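PDB 5VQE: beta-glucoside phosphorylase BglX from Unidentified, which probably cleaves beta-glucosides with phosphate in place of water, passing the glucosyl unit to phosphate, and is a glycoside hydrolase family 3 enzyme. Local coordinates for residues D49-M54 and T76-K81; P147-D152 and R225-L230; D198-R203 and S210-S215. All blocks are in the same frame, centred on the assembly; numbering follows the deposited sequence.

Contact 1 of 3, residues D49-M54 and T76-K81; sequences DPLDVM and TQRLQK
Leu79 is the bump of this contact; the 3-10 turn 50-53 and Met54 just after it form the hollow. One of the two methyl branches of Leu79, CD2, enters a shallow cup lined by Pro50, Leu51, Val53 and Met54. Within the cup Leu51 CD1 and Met54 CE each approach Leu79 CD2 to 3.8 Å. Val53 CG2 lies at 4.1 Å from Leu79 CD2, and the carbonyl oxygen of Pro50 also borders the methyl. The Leu51 and Leu79 side chains run antiparallel alongside each other, whereas Val53 lies across Leu79. Met54 is extended beyond CG (chi2 167°, chi3 -171°), which carries its methyl to the helix backbone: CE rests 3.6 Å from Leu79 O.

A second, more exposed fit lies one residue earlier on the helix. Pro50 CG sits over one face of the Arg78 guanidinium, 3.7 Å above its plane and off-centre, near its rim, while Leu51 CD2 comes up at the edge, near that plane. Asp49 OD1 adds a long salt bridge to Arg78 NH2 at 3.4 Å, with the carboxylate and guanidinium planes 38° apart. The same OD1 accepts from Leu51 N from above the carboxylate plane, closing an Asx turn that fixes the carboxylate at the start of the 3-10 turn.

The contact ties the loop between strands 38-42 and 61-64 to helix 69-82, on the outer layer of the TIM-barrel domain. Beneath it, Leu79 continues inward onto Ile42 of strand 38-42 and onto Val62 and Tyr64 of strand 61-64, and Val53 leans on Glu40 and Ile42, so that Val53 and Leu79 share strand 38-42 and Leu79 alone of the two reaches on to its parallel neighbour 61-64.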
loop_
_atom_site.group_PDB
_atom_site.type_symbol
_atom_site.label_atom_id
_atom_site.label_comp_id
_atom_site.label_asym_id
_atom_site.label_seq_id
_atom_site.Cartn_x
_atom_site.Cartn_y
_atom_site.Cartn_z
ATOM N N ASP A 49 3.967 5.365 -24.935
ATOM C CA ASP A 49 3.730 4.076 -25.571
ATOM C C ASP A 49 4.187 2.973 -24.624
ATOM O O ASP A 49 5.342 3.013 -24.175
ATOM C CB ASP A 49 4.487 4.009 -26.899
ATOM C CG ASP A 49 4.263 2.707 -27.651
ATOM O OD1 ASP A 49 3.483 1.855 -27.175
ATOM O OD2 ASP A 49 4.873 2.538 -28.730
ATOM N N PRO A 50 3.344 1.990 -24.275
ATOM C CA PRO A 50 3.807 0.950 -23.335
ATOM C C PRO A 50 5.012 0.178 -23.835
ATOM O O PRO A 50 5.879 -0.192 -23.034
ATOM C CB PRO A 50 2.577 0.041 -23.171
ATOM C CG PRO A 50 1.701 0.346 -24.348
ATOM C CD PRO A 50 1.936 1.790 -24.660
ATOM N N LEU A 51 5.100 -0.075 -25.139
ATOM C CA LEU A 51 6.240 -0.798 -25.691
ATOM C C LEU A 51 7.543 -0.018 -25.579
ATOM O O LEU A 51 8.590 -0.556 -25.956
ATOM C CB LEU A 51 5.977 -1.158 -27.158
ATOM C CG LEU A 51 5.201 -2.441 -27.489
ATOM C CD1 LEU A 51 4.339 -2.944 -26.341
ATOM C CD2 LEU A 51 4.347 -2.223 -28.736
ATOM N N ASP A 52 7.512 1.223 -25.086
ATOM C CA ASP A 52 8.749 1.928 -24.781
ATOM C C ASP A 52 9.546 1.241 -23.683
ATOM O O ASP A 52 10.746 1.502 -23.552
ATOM C CB ASP A 52 8.464 3.372 -24.367
ATOM C CG ASP A 52 8.218 4.281 -25.552
ATOM O OD1 ASP A 52 8.084 3.767 -26.683
ATOM O OD2 ASP A 52 8.171 5.513 -25.350
ATOM N N VAL A 53 8.916 0.376 -22.884
ATOM C CA VAL A 53 9.666 -0.355 -21.868
ATOM C C VAL A 53 10.649 -1.340 -22.475
ATOM O O VAL A 53 11.473 -1.903 -21.749
ATOM C CB VAL A 53 8.736 -1.114 -20.897
ATOM C CG1 VAL A 53 7.709 -0.169 -20.284
ATOM C CG2 VAL A 53 8.053 -2.297 -21.577
ATOM N N MET A 54 10.590 -1.558 -23.790
ATOM C CA MET A 54 11.434 -2.535 -24.461
ATOM C C MET A 54 12.424 -1.901 -25.431
ATOM O O MET A 54 13.025 -2.623 -26.230
ATOM C CB MET A 54 10.567 -3.547 -25.217
ATOM C CG MET A 54 9.664 -4.390 -24.341
ATOM S SD MET A 54 8.442 -5.258 -25.341
ATOM C CE MET A 54 7.376 -5.926 -24.065
ATOM N N THR A 76 -1.775 -5.636 -21.452
ATOM C CA THR A 76 -1.248 -6.968 -21.174
ATOM C C THR A 76 -1.097 -7.776 -22.457
ATOM O O THR A 76 -0.079 -8.447 -22.662
ATOM C CB THR A 76 -2.156 -7.705 -20.191
ATOM O OG1 THR A 76 -2.120 -7.046 -18.923
ATOM C CG2 THR A 76 -1.707 -9.163 -20.018
ATOM N N GLN A 77 -2.110 -7.738 -23.324
ATOM C CA GLN A 77 -2.038 -8.479 -24.578
ATOM C C GLN A 77 -0.878 -7.988 -25.427
ATOM O O GLN A 77 -0.067 -8.782 -25.923
ATOM C CB GLN A 77 -3.360 -8.338 -25.338
ATOM C CG GLN A 77 -4.507 -9.118 -24.719
ATOM C CD GLN A 77 -5.839 -8.807 -25.380
ATOM O OE1 GLN A 77 -6.321 -7.676 -25.325
ATOM N NE2 GLN A 77 -6.435 -9.811 -26.015
ATOM N N ARG A 78 -0.778 -6.675 -25.599
ATOM C CA ARG A 78 0.282 -6.114 -26.422
ATOM C C ARG A 78 1.653 -6.433 -25.844
ATOM O O ARG A 78 2.560 -6.871 -26.563
ATOM C CB ARG A 78 0.083 -4.613 -26.540
ATOM C CG ARG A 78 -1.206 -4.232 -27.252
ATOM C CD ARG A 78 -1.436 -2.750 -27.141
ATOM N NE ARG A 78 -0.289 -1.992 -27.621
ATOM C CZ ARG A 78 -0.207 -0.667 -27.593
ATOM N NH1 ARG A 78 -1.208 0.057 -27.101
ATOM N NH2 ARG A 78 0.880 -0.068 -28.057
ATOM N N LEU A 79 1.820 -6.229 -24.538
ATOM C CA LEU A 79 3.122 -6.448 -23.920
ATOM C C LEU A 79 3.532 -7.908 -23.999
ATOM O O LEU A 79 4.652 -8.228 -24.415
ATOM C CB LEU A 79 3.093 -5.979 -22.468
ATOM C CG LEU A 79 3.103 -4.470 -22.286
ATOM C CD1 LEU A 79 2.748 -4.132 -20.847
ATOM C CD2 LEU A 79 4.455 -3.893 -22.666
ATOM N N GLN A 80 2.640 -8.815 -23.601
ATOM C CA GLN A 80 3.020 -10.218 -23.527
ATOM C C GLN A 80 3.327 -10.788 -24.904
ATOM O O GLN A 80 4.303 -11.529 -25.068
ATOM C CB GLN A 80 1.919 -11.027 -22.849
ATOM C CG GLN A 80 1.715 -10.703 -21.365
ATOM C CD GLN A 80 2.824 -11.243 -20.472
ATOM O OE1 GLN A 80 3.960 -11.421 -20.902
ATOM N NE2 GLN A 80 2.492 -11.496 -19.213
ATOM N N LYS A 81 2.504 -10.477 -25.907
ATOM C CA LYS A 81 2.759 -11.018 -27.237
ATOM C C LYS A 81 4.031 -10.445 -27.855
ATOM O O LYS A 81 4.636 -11.096 -28.710
ATOM C CB LYS A 81 1.552 -10.768 -28.143
ATOM C CG LYS A 81 0.390 -11.721 -27.887
#

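Contact 2 of 3, residues P147-D152 and R225-L230; sequences PIIDID and RIYQAL
Asp150 OD1 is gripped by the backbone N of Asp198 and by a water that donates to it at 2.6 Å; that water also bonds Tyr227 OH at 2.8 Å and so joins the loop to the helix. Beside this polar link the contact is apolar and buried. Ile149 CD1 lies over the centre of the Tyr227 ring as a CH-pi contact, 3.6 Å from the centroid and 13° off the normal. The methyl gets there because CG1 takes the crowded position between the backbone N and the carbonyl carbon (chi1 56°). In the TIM-barrel domain this is the loop leaving strand 143-144 as it meets helix 216-232, with Ile192 of strand 191-195 touching Ile149, Tyr227 and Leu230. One residue earlier on the helix, Ile226 splits its branches: CG2 packs on Ile149 CB at 3.8 Å, and CD1 closes to 3.5 Å on Ile151 CD1, the two side chains crossing obliquely. Leu230 CG borders the remaining branch of Ile149, CG2, more loosely at 4.3 Å. Phe195 meets the Tyr227 ring edge-to-face, and the other carboxylate oxygen, Asp150 OD2, bonds ND1 of His194, a residue of the sugar pocket.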
loop_
_atom_site.group_PDB
_atom_site.type_symbol
_atom_site.label_atom_id
_atom_site.label_comp_id
_atom_site.label_asym_id
_atom_site.label_seq_id
_atom_site.Cartn_x
_atom_site.Cartn_y
_atom_site.Cartn_z
ATOM N N PRO A 147 0.807 -8.110 0.705
ATOM C CA PRO A 147 0.402 -7.164 1.745
ATOM C C PRO A 147 1.521 -6.439 2.473
ATOM O O PRO A 147 2.656 -6.896 2.586
ATOM C CB PRO A 147 -0.340 -8.058 2.733
ATOM C CG PRO A 147 0.456 -9.320 2.694
ATOM C CD PRO A 147 0.871 -9.485 1.239
ATOM N N ILE A 148 1.143 -5.279 2.983
ATOM C CA ILE A 148 1.999 -4.477 3.843
ATOM C C ILE A 148 1.965 -5.069 5.243
ATOM O O ILE A 148 0.900 -5.154 5.866
ATOM C CB ILE A 148 1.539 -3.014 3.850
ATOM C CG1 ILE A 148 1.809 -2.399 2.472
ATOM C CG2 ILE A 148 2.247 -2.207 4.945
ATOM C CD1 ILE A 148 1.152 -1.073 2.252
ATOM N N ILE A 149 3.131 -5.481 5.735
ATOM C CA ILE A 149 3.240 -6.040 7.076
ATOM C C ILE A 149 4.140 -5.149 7.918
ATOM O O ILE A 149 4.763 -5.605 8.881
ATOM C CB ILE A 149 3.740 -7.497 7.042
ATOM C CG1 ILE A 149 5.072 -7.609 6.292
ATOM C CG2 ILE A 149 2.674 -8.387 6.425
ATOM C CD1 ILE A 149 5.715 -8.987 6.419
ATOM N N ASP A 150 4.199 -3.864 7.572
ATOM C CA ASP A 150 4.749 -2.874 8.485
ATOM C C ASP A 150 3.879 -2.776 9.729
ATOM O O ASP A 150 2.678 -3.054 9.699
ATOM C CB ASP A 150 4.823 -1.500 7.825
ATOM C CG ASP A 150 5.686 -1.489 6.584
ATOM O OD1 ASP A 150 6.696 -2.220 6.560
ATOM O OD2 ASP A 150 5.355 -0.727 5.646
ATOM N N ILE A 151 4.502 -2.362 10.829
ATOM C CA ILE A 151 3.820 -2.155 12.104
ATOM C C ILE A 151 3.664 -0.656 12.289
ATOM O O ILE A 151 4.646 0.085 12.196
ATOM C CB ILE A 151 4.617 -2.769 13.271
ATOM C CG1 ILE A 151 4.868 -4.261 13.052
ATOM C CG2 ILE A 151 3.893 -2.540 14.590
ATOM C CD1 ILE A 151 5.886 -4.856 14.017
ATOM N N ASP A 152 2.438 -0.201 12.558
ATOM C CA ASP A 152 2.176 1.230 12.735
ATOM C C ASP A 152 2.516 1.658 14.166
ATOM O O ASP A 152 1.679 2.150 14.923
ATOM C CB ASP A 152 0.723 1.546 12.391
ATOM C CG ASP A 152 0.481 3.026 12.131
ATOM O OD1 ASP A 152 1.436 3.739 11.759
ATOM O OD2 ASP A 152 -0.682 3.477 12.278
ATOM N N ARG A 225 9.417 -11.573 13.851
ATOM C CA ARG A 225 8.345 -12.535 14.078
ATOM C C ARG A 225 7.329 -12.513 12.945
ATOM O O ARG A 225 6.858 -13.567 12.505
ATOM C CB ARG A 225 7.660 -12.234 15.406
ATOM C CG ARG A 225 6.554 -13.203 15.780
ATOM C CD ARG A 225 5.956 -12.824 17.127
ATOM N NE ARG A 225 4.760 -13.598 17.445
ATOM C CZ ARG A 225 4.773 -14.807 18.003
ATOM N NH1 ARG A 225 5.921 -15.396 18.304
ATOM N NH2 ARG A 225 3.635 -15.434 18.255
ATOM N N ILE A 226 6.975 -11.321 12.464
ATOM C CA ILE A 226 5.993 -11.203 11.386
ATOM C C ILE A 226 6.560 -11.753 10.083
ATOM O O ILE A 226 5.918 -12.561 9.396
ATOM C CB ILE A 226 5.551 -9.736 11.228
ATOM C CG1 ILE A 226 4.902 -9.236 12.519
ATOM C CG2 ILE A 226 4.589 -9.590 10.055
ATOM C CD1 ILE A 226 4.614 -7.759 12.508
ATOM N N TYR A 227 7.761 -11.313 9.707
ATOM C CA TYR A 227 8.357 -11.822 8.476
ATOM C C TYR A 227 8.476 -13.342 8.510
ATOM O O TYR A 227 8.114 -14.018 7.539
ATOM C CB TYR A 227 9.709 -11.146 8.228
ATOM C CG TYR A 227 9.502 -9.828 7.528
ATOM C CD1 TYR A 227 9.387 -8.644 8.244
ATOM C CD2 TYR A 227 9.349 -9.780 6.144
ATOM C CE1 TYR A 227 9.154 -7.448 7.601
ATOM C CE2 TYR A 227 9.123 -8.584 5.494
ATOM C CZ TYR A 227 9.016 -7.430 6.223
ATOM O OH TYR A 227 8.777 -6.248 5.573
ATOM N N GLN A 228 8.933 -13.905 9.631
ATOM C CA GLN A 228 9.026 -15.358 9.734
ATOM C C GLN A 228 7.669 -16.016 9.519
ATOM O O GLN A 228 7.572 -17.035 8.827
ATOM C CB GLN A 228 9.617 -15.763 11.088
ATOM C CG GLN A 228 11.120 -15.539 11.187
ATOM C CD GLN A 228 11.689 -15.941 12.535
ATOM O OE1 GLN A 228 11.322 -15.384 13.571
ATOM N NE2 GLN A 228 12.584 -16.916 12.526
ATOM N N ALA A 229 6.603 -15.432 10.072
ATOM C CA ALA A 229 5.283 -16.048 9.964
ATOM C C ALA A 229 4.771 -16.049 8.528
ATOM O O ALA A 229 4.163 -17.030 8.084
ATOM C CB ALA A 229 4.288 -15.329 10.874
ATOM N N LEU A 230 4.974 -14.950 7.797
ATOM C CA LEU A 230 4.518 -14.894 6.412
ATOM C C LEU A 230 5.401 -15.738 5.499
ATOM O O LEU A 230 4.917 -16.310 4.516
ATOM C CB LEU A 230 4.479 -13.442 5.937
ATOM C CG LEU A 230 3.164 -12.700 6.229
ATOM C CD1 LEU A 230 2.025 -13.253 5.376
ATOM C CD2 LEU A 230 2.807 -12.778 7.697
HETATM O O HOH W 1 7.430 -4.604 7.404
#

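Contact 3 of 3, residues D198-R203 and S210-S215; sequences DGVDYR and SVNNLS
Asp201 clamps the loop after strand 191-195 of the TIM-barrel domain to the short strand 210-211: CG anti to the backbone N (chi1 -152°) sends the carboxylate toward Val211, and OD2 takes the Val211 N-H on its anti lone pair, at 2.8 Å and 156°. Arg203 grips the same carboxylate side-on, NE to OD1 at 3.0 Å and NH2 to OD2 at 2.9 Å, both on the syn side, while Tyr202 N reaches OD1 from the anti side. Four donors thus hold the group; with an alanine here, Val211 N and Tyr202 N would probably lose this acceptor and the Arg203 guanidinium be free to swing. Packing is also close at Val200, whose CG1 meets Asn213 OD1 at 3.1 Å and whose CG2 rests 3.6 Å from Asn212 ND2 and 3.9 Å from Leu214 CG; Gln245 and Gly197 hold the Asn212 amide. On the looser side Arg203 NH2 and Val211 CG2 are 4.2 Å apart, and a water between Asn213 OD1 and Val200 O bonds the latter weakly. Farther in, one water donates to Asp198 OD1 and Ser210 OG; another donates to Asp198 OD2 and Arg203 O and accepts from Ser210 OG at 2.7 Å.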
loop_
_atom_site.group_PDB
_atom_site.type_symbol
_atom_site.label_atom_id
_atom_site.label_comp_id
_atom_site.label_asym_id
_atom_site.label_seq_id
_atom_site.Cartn_x
_atom_site.Cartn_y
_atom_site.Cartn_z
ATOM N N ASP A 198 8.886 -0.743 7.927
ATOM C CA ASP A 198 8.551 0.634 8.226
ATOM C C ASP A 198 7.689 0.702 9.487
ATOM O O ASP A 198 7.148 -0.304 9.968
ATOM C CB ASP A 198 7.836 1.291 7.049
ATOM C CG ASP A 198 8.195 2.761 6.909
ATOM O OD1 ASP A 198 8.581 3.376 7.931
ATOM O OD2 ASP A 198 8.123 3.296 5.780
ATOM N N GLY A 199 7.578 1.911 10.036
ATOM C CA GLY A 199 6.700 2.183 11.154
ATOM C C GLY A 199 7.388 2.534 12.458
ATOM O O GLY A 199 6.695 2.915 13.407
ATOM N N VAL A 200 8.712 2.401 12.551
ATOM C CA VAL A 200 9.447 2.819 13.747
ATOM C C VAL A 200 9.834 4.289 13.656
ATOM O O VAL A 200 9.559 5.077 14.563
ATOM C CB VAL A 200 10.688 1.918 13.941
ATOM C CG1 VAL A 200 11.501 2.356 15.140
ATOM C CG2 VAL A 200 10.267 0.460 14.105
ATOM N N ASP A 201 10.476 4.659 12.554
ATOM C CA ASP A 201 10.787 6.038 12.227
ATOM C C ASP A 201 9.491 6.820 11.994
ATOM O O ASP A 201 8.399 6.250 11.896
ATOM C CB ASP A 201 11.677 6.071 10.982
ATOM C CG ASP A 201 12.592 7.283 10.928
ATOM O OD1 ASP A 201 12.303 8.302 11.601
ATOM O OD2 ASP A 201 13.603 7.209 10.183
ATOM N N TYR A 202 9.620 8.148 11.902
ATOM C CA TYR A 202 8.506 9.028 11.551
ATOM C C TYR A 202 8.701 9.678 10.186
ATOM O O TYR A 202 8.006 10.647 9.854
ATOM C CB TYR A 202 8.300 10.109 12.618
ATOM C CG TYR A 202 9.509 10.970 12.905
ATOM C CD1 TYR A 202 10.553 10.490 13.683
ATOM C CD2 TYR A 202 9.603 12.272 12.415
ATOM C CE1 TYR A 202 11.665 11.269 13.957
ATOM C CE2 TYR A 202 10.713 13.062 12.685
ATOM C CZ TYR A 202 11.740 12.551 13.461
ATOM O OH TYR A 202 12.852 13.316 13.745
ATOM N N ARG A 203 9.622 9.160 9.384
ATOM C CA ARG A 203 9.996 9.791 8.133
ATOM C C ARG A 203 9.779 8.832 6.967
ATOM O O ARG A 203 9.670 7.613 7.141
ATOM C CB ARG A 203 11.447 10.288 8.222
ATOM C CG ARG A 203 11.609 11.361 9.309
ATOM C CD ARG A 203 13.060 11.649 9.666
ATOM N NE ARG A 203 13.761 10.459 10.140
ATOM C CZ ARG A 203 15.080 10.380 10.301
ATOM N NH1 ARG A 203 15.853 11.425 10.023
ATOM N NH2 ARG A 203 15.634 9.251 10.718
ATOM N N SER A 210 15.029 6.118 5.651
ATOM C CA SER A 210 14.505 6.105 7.006
ATOM C C SER A 210 15.096 4.923 7.779
ATOM O O SER A 210 15.712 4.016 7.210
ATOM C CB SER A 210 12.977 6.072 6.984
ATOM O OG SER A 210 12.480 4.890 6.390
ATOM N N VAL A 211 14.936 4.952 9.100
ATOM C CA VAL A 211 15.727 4.104 9.989
ATOM C C VAL A 211 14.812 3.389 10.972
ATOM O O VAL A 211 14.087 4.035 11.742
ATOM C CB VAL A 211 16.796 4.915 10.742
ATOM C CG1 VAL A 211 17.690 4.001 11.568
ATOM C CG2 VAL A 211 17.633 5.705 9.760
ATOM N N ASN A 212 14.852 2.058 10.947
ATOM C CA ASN A 212 14.260 1.205 11.977
ATOM C C ASN A 212 15.331 1.019 13.050
ATOM O O ASN A 212 16.295 0.273 12.860
ATOM C CB ASN A 212 13.806 -0.113 11.354
ATOM C CG ASN A 212 13.103 -1.030 12.330
ATOM O OD1 ASN A 212 13.490 -1.145 13.491
ATOM N ND2 ASN A 212 12.060 -1.706 11.852
ATOM N N ASN A 213 15.194 1.732 14.172
ATOM C CA ASN A 213 16.259 1.823 15.164
ATOM C C ASN A 213 15.994 0.969 16.400
ATOM O O ASN A 213 16.625 1.176 17.447
ATOM C CB ASN A 213 16.487 3.285 15.557
ATOM C CG ASN A 213 15.334 3.872 16.340
ATOM O OD1 ASN A 213 14.170 3.564 16.089
ATOM N ND2 ASN A 213 15.654 4.729 17.302
ATOM N N LEU A 214 15.073 0.017 16.306
ATOM C CA LEU A 214 14.907 -0.955 17.374
ATOM C C LEU A 214 16.229 -1.681 17.616
ATOM O O LEU A 214 17.076 -1.794 16.726
ATOM C CB LEU A 214 13.805 -1.956 17.017
ATOM C CG LEU A 214 12.386 -1.402 16.815
ATOM C CD1 LEU A 214 11.425 -2.527 16.418
ATOM C CD2 LEU A 214 11.878 -0.701 18.073
ATOM N N SER A 215 16.415 -2.152 18.844
ATOM C CA SER A 215 17.505 -3.072 19.108
ATOM C C SER A 215 17.321 -4.320 18.256
ATOM O O SER A 215 16.228 -4.612 17.763
ATOM C CB SER A 215 17.548 -3.443 20.584
ATOM O OG SER A 215 16.469 -4.292 20.916
HETATM O O HOH W 2 11.142 3.647 8.560
HETATM O O HOH W 3 9.976 5.269 5.527
HETATM O O HOH W 4 12.182 5.845 15.664
#

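All three contacts belong to the TIM-barrel domain, but they are unevenly placed. Contacts 2 and 3 are neighbours, their centres 14 Å apart, and are joined through Asp150 and Asp198. Contact 3 is nested in the chain loop that contact 2 closes, and its strand 210-211 leads directly into helix 216-232. Contact 1 stands apart, its centre 34 Å from that of contact 2 and 38 Å from that of contact 3. The bound 2-deoxy-2-fluoroglucose is about 7 Å from the side chain of Asp198, 10 Å from that of Tyr227 and 14 Å from that of Val53. Contacts 2 and 3 are consistent with second-shell structure round the pocket, Asp150 bonding the pocket residue His194.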